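Local coordinates for protein proto-oncogene vav (Homo sapiens, PDB 6NEW) that probably acts as a guanine nucleotide exchange factor for Rho-family GTPases such as Rac, through linked RhoGEF, PH and zinc-binding C1 domains, at residues Val179-Tyr182 / His183-Leu186; Thr36-Asp39 / Lys40-Cys43; Arg335-Lys338 / Lys339-Glu343; Lys256-Val260 / Glu261-Lys265; Thr56-Leu59 / Gly60-Gln64. One frame throughout, in Å; residues are numbered along the deposited sequence.

How the contacts relate
Each contact is local, within one continuous run of chain: a helical turn in four cases, a hairpin turn in contact 4. All five follow in series and none nests in or crosses another. From the N terminus, contact 2 starts helix 37-71, and contact 5 lies further along that helix, with centres about 31 Å apart. Contact 1 begins helix 182-191, whose Leu185 packs on helix 37-71 between those two contacts. These three belong to the helical exchange-factor part. In the PH domain, contact 4 closes the hairpin joining strands 249-258 and 266-273, and contact 3 opens helix 335-352, which packs on both strands; their centres are about 19 Å apart.

Contact 1 (Val179-Tyr182 / His183-Leu186); sequences VLKY and HLLL
Lys181, Tyr182 and His183 carry this turn, where the chain leaves a loop and enters helix 182-191. The Lys181 carbonyl takes the amide of Leu185 almost head-on, Leu185 N to Lys181 O being 2.9 Å with an N-H...O angle of 158°, and Leu184 N adds a weak, more bent bond to the same oxygen. One residue on, Leu186 N reaches Tyr182 O at 2.9 Å, so i to i+4 bonding is under way from Lys181 on. Further out, the bent Lys181 chain slants across Leu184, with CD 4.0 Å from Leu184 CD1. His183 folds back: chi1 of 74° sets CG between its own backbone N and carbonyl carbon, which brings NE2 within 3.0 Å of Leu180 O, although the angle is too poor for a hydrogen bond. Leu184 CG lies over one face of the imidazole, toward its rim. With an alanine in place of His183, the Leu180 carbonyl would probably lose the ring packed against it, and Leu184 the surface it rests on. A water closes the bend, donating to Val179 O at 2.7 Å and accepting from His183 N at 3.2 Å. The Tyr182 hydroxyl is hydrogen-bonded to Glu52. Within the helical RhoGEF (DH) domain, Tyr182 and Leu186 meet Phe116 of helix 112-119, Leu185 packs on helix 37-71, and Leu180, His183 and Leu186 lie against helix 196-235.

Contact 2 (Thr36-Asp39 / Lys40-Cys43); sequences TEYD and KRCC
Cys42 SG sits over one face of the Tyr38 ring, 3.6 Å from the ring centroid and 20° off its normal, a sulfur-aromatic contact between residues one helical turn apart. The sulfur is displaced toward the hydroxyl end, and its closest ring atom is Tyr38 CZ at 3.4 Å. Tyr38 has CG anti to its backbone N (chi1 173°), which swings the ring to the side where the Cys42 sulfur comes up under its face. Arg41 comes in next to it: NH1 is 3.9 Å from Tyr38 CE1, with that carbon near the guanidinium plane and the two planes turned 37° apart, so the groups meet obliquely and are not stacked. The backbone beneath is the opening of helix 37-71, with Thr36 as its N-cap. Thr36 OG1 accepts from Asp39 N at 3.1 Å in a nearly straight bond, occupying an amide that has no earlier helical carbonyl to use, and Thr36 O takes Lys40 N at 2.8 Å. Arg41 N and Cys42 N bond in turn to Glu37 O and Tyr38 O, fixing where the two side chains leave the helix. On another flank the Glu37 and Lys40 chains slant past each other, Glu37 OE2 standing 4.6 Å from Lys40 NZ, too far for a salt bridge. Farther out, Arg41 NH2 is held by a salt bridge to Glu198, and His192 packs against Glu37, Lys40 and Arg41.

Contact 3 (Arg335-Lys338 / Lys339-Glu343); sequences RELK and KKWME
Arg335 O receives Lys339 N at 2.9 Å, an i to i+4 bond in the opening turn of helix 335-352. The Arg335 side chain itself turns off toward the loop, where its guanidinium makes a long, weak ion pair with Asp307. Glu336 likewise contributes mainly its backbone, its carbonyl taking Lys340 N, while Lys340 CB packs close to that same oxygen. At Leu337 the side chains begin to matter. Its carbonyl accepts Trp341 N at 2.8 Å, close to straight at 160°, and the indole also comes up to this oxygen: Trp341 CD1 lies 3.1 Å from Leu337 O, which sits at the rim of the ring system, near its plane. Trp341 has CG anti to its carbonyl carbon (chi1 -85°), which lets the pyrrole side of the indole lean back along the helix, with NE1 4.4 Å from Leu337 CD2. Lys338 completes the turn. Its carbonyl takes Met342 N at 3.0 Å, and the two side chains run side by side in the same direction, Lys338 CE meeting Met342 CE at 3.8 Å. The methionine methyl thus lies against the last carbon of the lysine chain, while NZ is gripped beyond the helix by a salt bridge to Asp302 and hydrogen bonds to Asp303 O and Met316 O. As in other PH domains, this C-terminal helix packs against the curved sheet: Trp341 stacks on Phe332 and touches Ile251, Ala270, Leu272 and Phe317, while Met342 touches Val300 of strand 298-302 and Phe317 of strand 315-321.

Contact 4 (Lys256-Val260 / Glu261-Lys265); sequences KITSV and ERRSK
Ser259 and Arg262 clasp each other at the tight end of this hairpin. Ser259 N donates to Arg262 O at 2.9 Å, coming from above the carbonyl plane, and Arg262 N returns a 3.0 Å bond to Ser259 OG, N-H...O angle 162°. The hydroxyl can accept it because chi1 of 76° tucks OG between the residue's own N and carbonyl carbon, facing back into the turn. Val260 and Glu261 fill the corner, giving a beta turn close to type I. A valine in place of Ser259 would probably leave the Arg262 amide without its side-chain acceptor, and the turn more dependent on the Ser259 N to Arg262 O bond. Next to the clasp, Thr258 CA rests 3.4 Å from Arg262 O in a CA-H...O contact, and Arg263 curls back so that CD lies 3.2 Å from Ser259 O. Toward the open end the two arms hold less firmly. Thr258 CG2 touches Lys265 CG at 3.8 Å, and the aliphatic chains of Lys256 and Lys265 cross at about a right angle. A water donates to Lys265 O at 2.7 Å and takes only a weak bond from Lys256 NZ. The ammonium groups diverge, Lys256 to Asp267 in a salt bridge and Lys265 to Trp313 O. In the PH-domain sheet this hairpin joins strand 249-258 to 266-273, with strand 327-332 alongside: Thr258 pairs with Glu329 through its backbone and again through OG1 to the glutamate carboxylate.

Contact 5 (Thr56-Leu59 / Gly60-Gln64); sequences TDTL and GSIQQ
Ser61 N donates to Asp57 O at 2.8 Å, the shortest of the four i to i+4 bonds between residues 56-59 and 60-64 of helix 37-71. Gly60 N to Thr56 O is longer, at 3.2 Å. Beyond them, Ile62 N reaches Thr58 O at 2.9 Å and Gln63 N reaches Leu59 O at 3.0 Å. The donors stand tilted from the carbonyl planes, by 32° for Gly60 and less for the others. Side chains add little between the turns, and much of what touches is CB against carbonyl: Ser61 CB sits 3.3 Å from Thr58 O. Ile62 does more. Its CG1 is anti to its own carbonyl carbon, chi1 -66°, which runs that branch back alongside the preceding turn; CG1 comes 3.5 Å from Thr58 O, and the end of the branch, CD1, is 4.5 Å from Thr58 CG2, a light apolar touch. Gly60 brings no side chain to the helix surface. The threonine hydroxyls turn to earlier carbonyls of the same helix, Thr56 OG1 to Glu52 O and Thr58 OG1 to Lys54 O, which leaves the Thr58 methyl to meet Ile62. Facing helix 86-105, Leu59 and Gln63 lie on Leu90, Ile62 on Ile86 and Thr56 on Thr94. The chemistry thus divides the work: main-chain bonds hold the helical turns together, the Thr58 hydroxyl is satisfied within the helix itself, and the apolar branches of Leu59 and Ile62 are turned to the neighbouring helix of the RhoGEF domain.

Contact 1 (Val179-Tyr182 / His183-Leu186)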
# COMPACT_ATOMS: atom_id res chain seq x y z
N VAL A 179 -12.87 5.09 -5.61
CA VAL A 179 -11.59 5.03 -6.33
C VAL A 179 -11.23 3.58 -6.71
O VAL A 179 -10.57 3.37 -7.72
CB VAL A 179 -10.45 5.78 -5.59
CG1 VAL A 179 -10.00 5.06 -4.32
CG2 VAL A 179 -9.27 6.08 -6.51
N LEU A 180 -11.73 2.59 -5.94
CA LEU A 180 -11.51 1.17 -6.15
C LEU A 180 -12.48 0.54 -7.17
O LEU A 180 -12.28 -0.60 -7.58
CB LEU A 180 -11.57 0.42 -4.80
CG LEU A 180 -10.24 0.14 -4.07
CD1 LEU A 180 -9.52 1.41 -3.70
CD2 LEU A 180 -10.48 -0.68 -2.82
N LYS A 181 -13.51 1.30 -7.61
CA LYS A 181 -14.51 0.83 -8.57
C LYS A 181 -14.26 1.22 -10.03
O LYS A 181 -14.78 0.53 -10.90
CB LYS A 181 -15.94 1.25 -8.16
CG LYS A 181 -16.47 0.72 -6.81
CD LYS A 181 -16.73 -0.78 -6.73
CE LYS A 181 -17.36 -1.11 -5.40
NZ LYS A 181 -17.60 -2.57 -5.24
N TYR A 182 -13.52 2.32 -10.30
CA TYR A 182 -13.25 2.77 -11.67
C TYR A 182 -12.75 1.69 -12.60
O TYR A 182 -13.25 1.59 -13.72
CB TYR A 182 -12.32 3.97 -11.72
CG TYR A 182 -12.94 5.21 -11.11
CD1 TYR A 182 -14.11 5.76 -11.64
CD2 TYR A 182 -12.36 5.83 -10.01
CE1 TYR A 182 -14.69 6.89 -11.07
CE2 TYR A 182 -12.94 6.95 -9.43
CZ TYR A 182 -14.09 7.49 -9.97
OH TYR A 182 -14.64 8.59 -9.38
N HIS A 183 -11.78 0.87 -12.14
CA HIS A 183 -11.23 -0.23 -12.94
C HIS A 183 -12.28 -1.32 -13.19
O HIS A 183 -12.25 -1.94 -14.25
CB HIS A 183 -9.92 -0.80 -12.34
CG HIS A 183 -10.10 -1.63 -11.11
ND1 HIS A 183 -10.15 -3.01 -11.17
CD2 HIS A 183 -10.24 -1.25 -9.82
CE1 HIS A 183 -10.33 -3.43 -9.93
NE2 HIS A 183 -10.40 -2.40 -9.08
N LEU A 184 -13.23 -1.51 -12.26
CA LEU A 184 -14.30 -2.49 -12.46
C LEU A 184 -15.34 -1.98 -13.49
O LEU A 184 -15.84 -2.77 -14.30
CB LEU A 184 -15.01 -2.86 -11.14
CG LEU A 184 -14.16 -3.49 -10.04
CD1 LEU A 184 -14.97 -3.68 -8.76
CD2 LEU A 184 -13.56 -4.82 -10.49
N LEU A 185 -15.65 -0.65 -13.45
CA LEU A 185 -16.57 0.01 -14.37
C LEU A 185 -15.98 -0.00 -15.77
O LEU A 185 -16.71 -0.31 -16.73
CB LEU A 185 -16.85 1.47 -13.95
CG LEU A 185 -17.71 1.68 -12.69
CD1 LEU A 185 -17.69 3.13 -12.27
CD2 LEU A 185 -19.15 1.17 -12.87
N LEU A 186 -14.66 0.31 -15.90
CA LEU A 186 -13.96 0.30 -17.18
C LEU A 186 -13.74 -1.12 -17.70
O LEU A 186 -13.60 -1.28 -18.91
CB LEU A 186 -12.62 1.07 -17.15
CG LEU A 186 -12.65 2.59 -16.90
CD1 LEU A 186 -11.26 3.13 -16.85
CD2 LEU A 186 -13.42 3.35 -17.96
O HOH W 1 -9.87 2.21 -10.01

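Contact 2 (Thr36-Asp39 / Lys40-Cys43)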
# COMPACT_ATOMS: atom_id res chain seq x y z
N THR A 36 -28.09 -6.27 -26.88
CA THR A 36 -26.94 -6.17 -27.78
C THR A 36 -25.69 -5.60 -27.09
O THR A 36 -25.80 -5.01 -26.01
CB THR A 36 -27.27 -5.36 -29.06
OG1 THR A 36 -27.39 -3.97 -28.75
CG2 THR A 36 -28.52 -5.86 -29.78
N GLU A 37 -24.52 -5.78 -27.73
CA GLU A 37 -23.24 -5.27 -27.25
C GLU A 37 -23.26 -3.75 -27.18
O GLU A 37 -22.81 -3.20 -26.18
CB GLU A 37 -22.07 -5.78 -28.10
CG GLU A 37 -21.77 -7.26 -27.91
CD GLU A 37 -21.20 -7.64 -26.56
OE1 GLU A 37 -19.96 -7.60 -26.40
OE2 GLU A 37 -22.00 -7.99 -25.66
N TYR A 38 -23.83 -3.08 -28.21
CA TYR A 38 -23.96 -1.61 -28.23
C TYR A 38 -24.87 -1.15 -27.08
O TYR A 38 -24.49 -0.25 -26.35
CB TYR A 38 -24.47 -1.09 -29.59
CG TYR A 38 -24.79 0.39 -29.62
CD1 TYR A 38 -23.78 1.35 -29.75
CD2 TYR A 38 -26.10 0.85 -29.51
CE1 TYR A 38 -24.07 2.71 -29.77
CE2 TYR A 38 -26.40 2.21 -29.51
CZ TYR A 38 -25.38 3.14 -29.66
OH TYR A 38 -25.68 4.48 -29.67
N ASP A 39 -26.04 -1.80 -26.91
CA ASP A 39 -27.00 -1.49 -25.85
C ASP A 39 -26.39 -1.70 -24.46
O ASP A 39 -26.63 -0.88 -23.58
CB ASP A 39 -28.32 -2.26 -26.02
CG ASP A 39 -29.21 -1.81 -27.17
OD1 ASP A 39 -29.16 -0.61 -27.54
OD2 ASP A 39 -30.01 -2.65 -27.66
N LYS A 40 -25.58 -2.77 -24.28
CA LYS A 40 -24.87 -3.08 -23.03
C LYS A 40 -23.76 -2.05 -22.79
O LYS A 40 -23.57 -1.63 -21.65
CB LYS A 40 -24.27 -4.50 -23.06
CG LYS A 40 -25.18 -5.56 -22.48
CD LYS A 40 -24.65 -6.95 -22.74
CE LYS A 40 -25.61 -8.02 -22.27
NZ LYS A 40 -25.07 -9.39 -22.50
N ARG A 41 -23.06 -1.64 -23.86
CA ARG A 41 -21.99 -0.64 -23.86
C ARG A 41 -22.53 0.73 -23.47
O ARG A 41 -21.87 1.46 -22.74
CB ARG A 41 -21.29 -0.62 -25.24
CG ARG A 41 -20.19 0.41 -25.42
CD ARG A 41 -20.64 1.48 -26.38
NE ARG A 41 -19.68 2.57 -26.43
CZ ARG A 41 -19.86 3.72 -27.07
NH1 ARG A 41 -21.00 3.94 -27.73
NH2 ARG A 41 -18.93 4.66 -27.05
N CYS A 42 -23.74 1.07 -23.94
CA CYS A 42 -24.40 2.33 -23.62
C CYS A 42 -24.89 2.36 -22.17
O CYS A 42 -24.90 3.43 -21.55
CB CYS A 42 -25.52 2.64 -24.61
SG CYS A 42 -24.92 3.11 -26.26
N CYS A 43 -25.24 1.19 -21.61
CA CYS A 43 -25.66 1.05 -20.22
C CYS A 43 -24.47 1.26 -19.27
O CYS A 43 -24.66 1.77 -18.16
CB CYS A 43 -26.32 -0.31 -19.98
SG CYS A 43 -27.98 -0.46 -20.68

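Contact 3 (Arg335-Lys338 / Lys339-Glu343)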
# COMPACT_ATOMS: atom_id res chain seq x y z
N ARG A 335 10.08 -27.76 13.53
CA ARG A 335 10.46 -27.91 12.12
C ARG A 335 9.71 -26.86 11.29
O ARG A 335 10.29 -26.31 10.36
CB ARG A 335 10.12 -29.34 11.64
CG ARG A 335 10.29 -29.62 10.15
CD ARG A 335 11.70 -30.06 9.79
NE ARG A 335 11.80 -30.37 8.37
CZ ARG A 335 11.58 -31.56 7.82
NH1 ARG A 335 11.24 -32.60 8.59
NH2 ARG A 335 11.70 -31.74 6.51
N GLU A 336 8.43 -26.58 11.64
CA GLU A 336 7.56 -25.62 10.97
C GLU A 336 8.13 -24.21 11.10
O GLU A 336 8.19 -23.48 10.11
CB GLU A 336 6.12 -25.65 11.53
CG GLU A 336 5.40 -26.98 11.36
CD GLU A 336 5.66 -27.99 12.46
OE1 GLU A 336 5.16 -27.77 13.59
OE2 GLU A 336 6.35 -28.99 12.20
N LEU A 337 8.59 -23.85 12.31
CA LEU A 337 9.22 -22.57 12.61
C LEU A 337 10.50 -22.37 11.78
O LEU A 337 10.67 -21.31 11.17
CB LEU A 337 9.52 -22.44 14.11
CG LEU A 337 8.37 -21.95 14.97
CD1 LEU A 337 8.61 -22.28 16.44
CD2 LEU A 337 8.13 -20.46 14.77
N LYS A 338 11.39 -23.40 11.77
CA LYS A 338 12.66 -23.44 11.04
C LYS A 338 12.38 -23.19 9.58
O LYS A 338 12.96 -22.28 9.00
CB LYS A 338 13.36 -24.80 11.22
CG LYS A 338 14.65 -24.88 10.40
CD LYS A 338 15.06 -26.31 10.17
CE LYS A 338 15.69 -26.46 8.83
NZ LYS A 338 16.45 -27.72 8.75
N LYS A 339 11.44 -23.97 9.01
CA LYS A 339 11.01 -23.89 7.62
C LYS A 339 10.51 -22.48 7.29
O LYS A 339 10.87 -21.94 6.25
CB LYS A 339 9.92 -24.95 7.32
CG LYS A 339 9.77 -25.28 5.83
CD LYS A 339 8.40 -25.87 5.49
CE LYS A 339 8.27 -26.18 4.02
NZ LYS A 339 6.85 -26.36 3.62
N LYS A 340 9.70 -21.87 8.20
CA LYS A 340 9.14 -20.53 8.06
C LYS A 340 10.22 -19.43 8.10
O LYS A 340 10.18 -18.53 7.26
CB LYS A 340 8.03 -20.30 9.11
CG LYS A 340 7.35 -18.92 9.03
CD LYS A 340 6.34 -18.73 7.88
CE LYS A 340 5.98 -17.26 7.80
NZ LYS A 340 4.59 -17.04 7.34
N TRP A 341 11.18 -19.51 9.04
CA TRP A 341 12.26 -18.52 9.15
C TRP A 341 13.18 -18.55 7.93
O TRP A 341 13.58 -17.49 7.43
CB TRP A 341 13.06 -18.74 10.44
CG TRP A 341 12.47 -18.07 11.64
CD1 TRP A 341 11.51 -18.57 12.47
CD2 TRP A 341 12.83 -16.78 12.16
NE1 TRP A 341 11.27 -17.69 13.50
CE2 TRP A 341 12.08 -16.58 13.34
CE3 TRP A 341 13.72 -15.78 11.75
CZ2 TRP A 341 12.18 -15.42 14.11
CZ3 TRP A 341 13.83 -14.63 12.51
CH2 TRP A 341 13.06 -14.45 13.67
N MET A 342 13.51 -19.76 7.45
CA MET A 342 14.35 -20.05 6.29
C MET A 342 13.76 -19.40 5.04
O MET A 342 14.49 -18.76 4.28
CB MET A 342 14.42 -21.56 6.09
CG MET A 342 15.26 -21.96 4.89
SD MET A 342 16.91 -22.35 5.46
CE MET A 342 16.56 -23.92 6.15
N GLU A 343 12.46 -19.62 4.83
CA GLU A 343 11.68 -19.07 3.72
C GLU A 343 11.71 -17.51 3.79
O GLU A 343 11.87 -16.86 2.76
CB GLU A 343 10.26 -19.63 3.80
CG GLU A 343 9.29 -19.21 2.71
CD GLU A 343 7.84 -19.38 3.16
OE1 GLU A 343 7.18 -18.35 3.43
OE2 GLU A 343 7.41 -20.54 3.34

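Contact 4 (Lys256-Val260 / Glu261-Lys265)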
# COMPACT_ATOMS: atom_id res chain seq x y z
N LYS A 256 17.43 -19.94 19.42
CA LYS A 256 18.69 -20.20 20.12
C LYS A 256 19.79 -20.04 19.09
O LYS A 256 19.58 -20.30 17.90
CB LYS A 256 18.70 -21.59 20.78
CG LYS A 256 17.84 -21.67 22.04
CD LYS A 256 17.78 -23.07 22.58
CE LYS A 256 16.79 -23.24 23.72
NZ LYS A 256 17.47 -23.21 25.04
N ILE A 257 20.95 -19.57 19.52
CA ILE A 257 22.01 -19.27 18.56
C ILE A 257 23.42 -19.55 19.07
O ILE A 257 23.73 -19.37 20.25
CB ILE A 257 21.83 -17.77 18.12
CG1 ILE A 257 22.78 -17.35 16.98
CG2 ILE A 257 21.93 -16.81 19.31
CD1 ILE A 257 22.34 -16.14 16.22
N THR A 258 24.29 -19.97 18.14
CA THR A 258 25.72 -20.16 18.37
C THR A 258 26.46 -19.41 17.27
O THR A 258 25.90 -19.16 16.20
CB THR A 258 26.13 -21.66 18.45
OG1 THR A 258 26.25 -22.20 17.14
CG2 THR A 258 25.19 -22.53 19.31
N SER A 259 27.71 -19.02 17.53
CA SER A 259 28.58 -18.36 16.57
C SER A 259 29.94 -19.11 16.58
O SER A 259 30.18 -19.88 17.52
CB SER A 259 28.76 -16.89 16.96
OG SER A 259 29.65 -16.74 18.05
N VAL A 260 30.83 -18.87 15.58
CA VAL A 260 32.17 -19.49 15.50
C VAL A 260 32.89 -19.44 16.88
O VAL A 260 33.44 -20.46 17.31
CB VAL A 260 33.03 -18.91 14.33
CG1 VAL A 260 34.51 -19.28 14.45
CG2 VAL A 260 32.48 -19.35 12.97
N GLU A 261 32.78 -18.30 17.58
CA GLU A 261 33.41 -18.02 18.87
C GLU A 261 32.60 -18.47 20.10
O GLU A 261 33.21 -18.95 21.06
CB GLU A 261 33.77 -16.53 18.99
CG GLU A 261 34.59 -15.98 17.83
CD GLU A 261 33.80 -15.36 16.68
OE1 GLU A 261 32.78 -14.68 16.94
OE2 GLU A 261 34.23 -15.53 15.51
N ARG A 262 31.27 -18.31 20.09
CA ARG A 262 30.38 -18.70 21.21
C ARG A 262 29.59 -19.94 20.80
O ARG A 262 28.48 -19.83 20.26
CB ARG A 262 29.42 -17.55 21.59
CG ARG A 262 30.01 -16.15 21.57
CD ARG A 262 29.22 -15.24 22.50
NE ARG A 262 29.40 -13.82 22.19
CZ ARG A 262 30.48 -13.11 22.50
NH1 ARG A 262 31.52 -13.68 23.10
NH2 ARG A 262 30.55 -11.82 22.18
N ARG A 263 30.16 -21.14 21.04
CA ARG A 263 29.59 -22.42 20.61
C ARG A 263 28.49 -22.98 21.54
O ARG A 263 27.92 -24.04 21.26
CB ARG A 263 30.70 -23.46 20.36
CG ARG A 263 31.70 -23.08 19.25
CD ARG A 263 31.08 -22.98 17.85
NE ARG A 263 30.74 -24.28 17.26
CZ ARG A 263 29.90 -24.44 16.24
NH1 ARG A 263 29.30 -23.39 15.69
NH2 ARG A 263 29.64 -25.65 15.77
N SER A 264 28.14 -22.22 22.59
CA SER A 264 27.07 -22.56 23.54
C SER A 264 25.79 -21.83 23.13
O SER A 264 25.83 -20.62 22.93
CB SER A 264 27.47 -22.14 24.96
OG SER A 264 27.73 -20.75 25.03
N LYS A 265 24.67 -22.59 23.01
CA LYS A 265 23.36 -22.07 22.62
C LYS A 265 22.89 -20.96 23.56
O LYS A 265 22.71 -21.19 24.76
CB LYS A 265 22.31 -23.19 22.57
CG LYS A 265 22.39 -24.12 21.38
CD LYS A 265 21.11 -24.90 21.28
CE LYS A 265 21.27 -26.21 20.55
NZ LYS A 265 19.97 -26.90 20.42
O HOH W 2 20.62 -22.48 25.98

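Contact 5 (Thr56-Leu59 / Gly60-Gln64)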
# COMPACT_ATOMS: atom_id res chain seq x y z
N THR A 56 -20.01 12.72 -6.82
CA THR A 56 -19.62 14.14 -6.70
C THR A 56 -20.62 14.90 -5.81
O THR A 56 -20.22 15.83 -5.10
CB THR A 56 -19.42 14.75 -8.10
OG1 THR A 56 -18.37 14.03 -8.74
CG2 THR A 56 -19.05 16.23 -8.07
N ASP A 57 -21.89 14.46 -5.80
CA ASP A 57 -22.92 15.07 -4.97
C ASP A 57 -22.76 14.67 -3.52
O ASP A 57 -23.07 15.47 -2.65
CB ASP A 57 -24.34 14.76 -5.49
CG ASP A 57 -24.83 15.80 -6.48
OD1 ASP A 57 -25.00 16.98 -6.06
OD2 ASP A 57 -25.04 15.45 -7.66
N THR A 58 -22.27 13.44 -3.27
CA THR A 58 -22.01 12.92 -1.92
C THR A 58 -20.85 13.70 -1.28
O THR A 58 -20.94 14.03 -0.10
CB THR A 58 -21.84 11.41 -1.94
OG1 THR A 58 -23.07 10.84 -2.38
CG2 THR A 58 -21.50 10.83 -0.57
N LEU A 59 -19.81 14.06 -2.07
CA LEU A 59 -18.68 14.87 -1.59
C LEU A 59 -19.18 16.27 -1.22
O LEU A 59 -18.72 16.84 -0.23
CB LEU A 59 -17.53 14.94 -2.61
CG LEU A 59 -16.75 13.64 -2.91
CD1 LEU A 59 -15.89 13.80 -4.15
CD2 LEU A 59 -15.88 13.23 -1.73
N GLY A 60 -20.13 16.78 -2.01
CA GLY A 60 -20.79 18.06 -1.79
C GLY A 60 -21.66 18.01 -0.55
O GLY A 60 -21.71 18.97 0.22
N SER A 61 -22.31 16.85 -0.33
CA SER A 61 -23.15 16.58 0.83
C SER A 61 -22.31 16.56 2.11
O SER A 61 -22.71 17.18 3.10
CB SER A 61 -23.90 15.26 0.67
OG SER A 61 -24.81 15.12 1.74
N ILE A 62 -21.12 15.89 2.09
CA ILE A 62 -20.20 15.84 3.23
C ILE A 62 -19.63 17.24 3.50
O ILE A 62 -19.42 17.59 4.66
CB ILE A 62 -19.11 14.73 3.08
CG1 ILE A 62 -19.73 13.31 3.11
CG2 ILE A 62 -18.02 14.84 4.18
CD1 ILE A 62 -18.81 12.15 2.72
N GLN A 63 -19.41 18.06 2.45
CA GLN A 63 -18.88 19.40 2.65
C GLN A 63 -19.94 20.38 3.18
O GLN A 63 -19.73 20.98 4.24
CB GLN A 63 -18.19 19.96 1.40
CG GLN A 63 -17.57 21.34 1.63
CD GLN A 63 -16.66 21.81 0.54
OE1 GLN A 63 -15.70 21.13 0.15
NE2 GLN A 63 -16.89 23.02 0.06
N GLN A 64 -21.05 20.54 2.45
CA GLN A 64 -22.10 21.50 2.77
C GLN A 64 -22.95 21.15 4.00
O GLN A 64 -23.38 22.07 4.70
CB GLN A 64 -23.00 21.77 1.56
CG GLN A 64 -22.28 22.45 0.38
CD GLN A 64 -21.69 23.80 0.74
OE1 GLN A 64 -22.41 24.76 1.04
NE2 GLN A 64 -20.37 23.90 0.71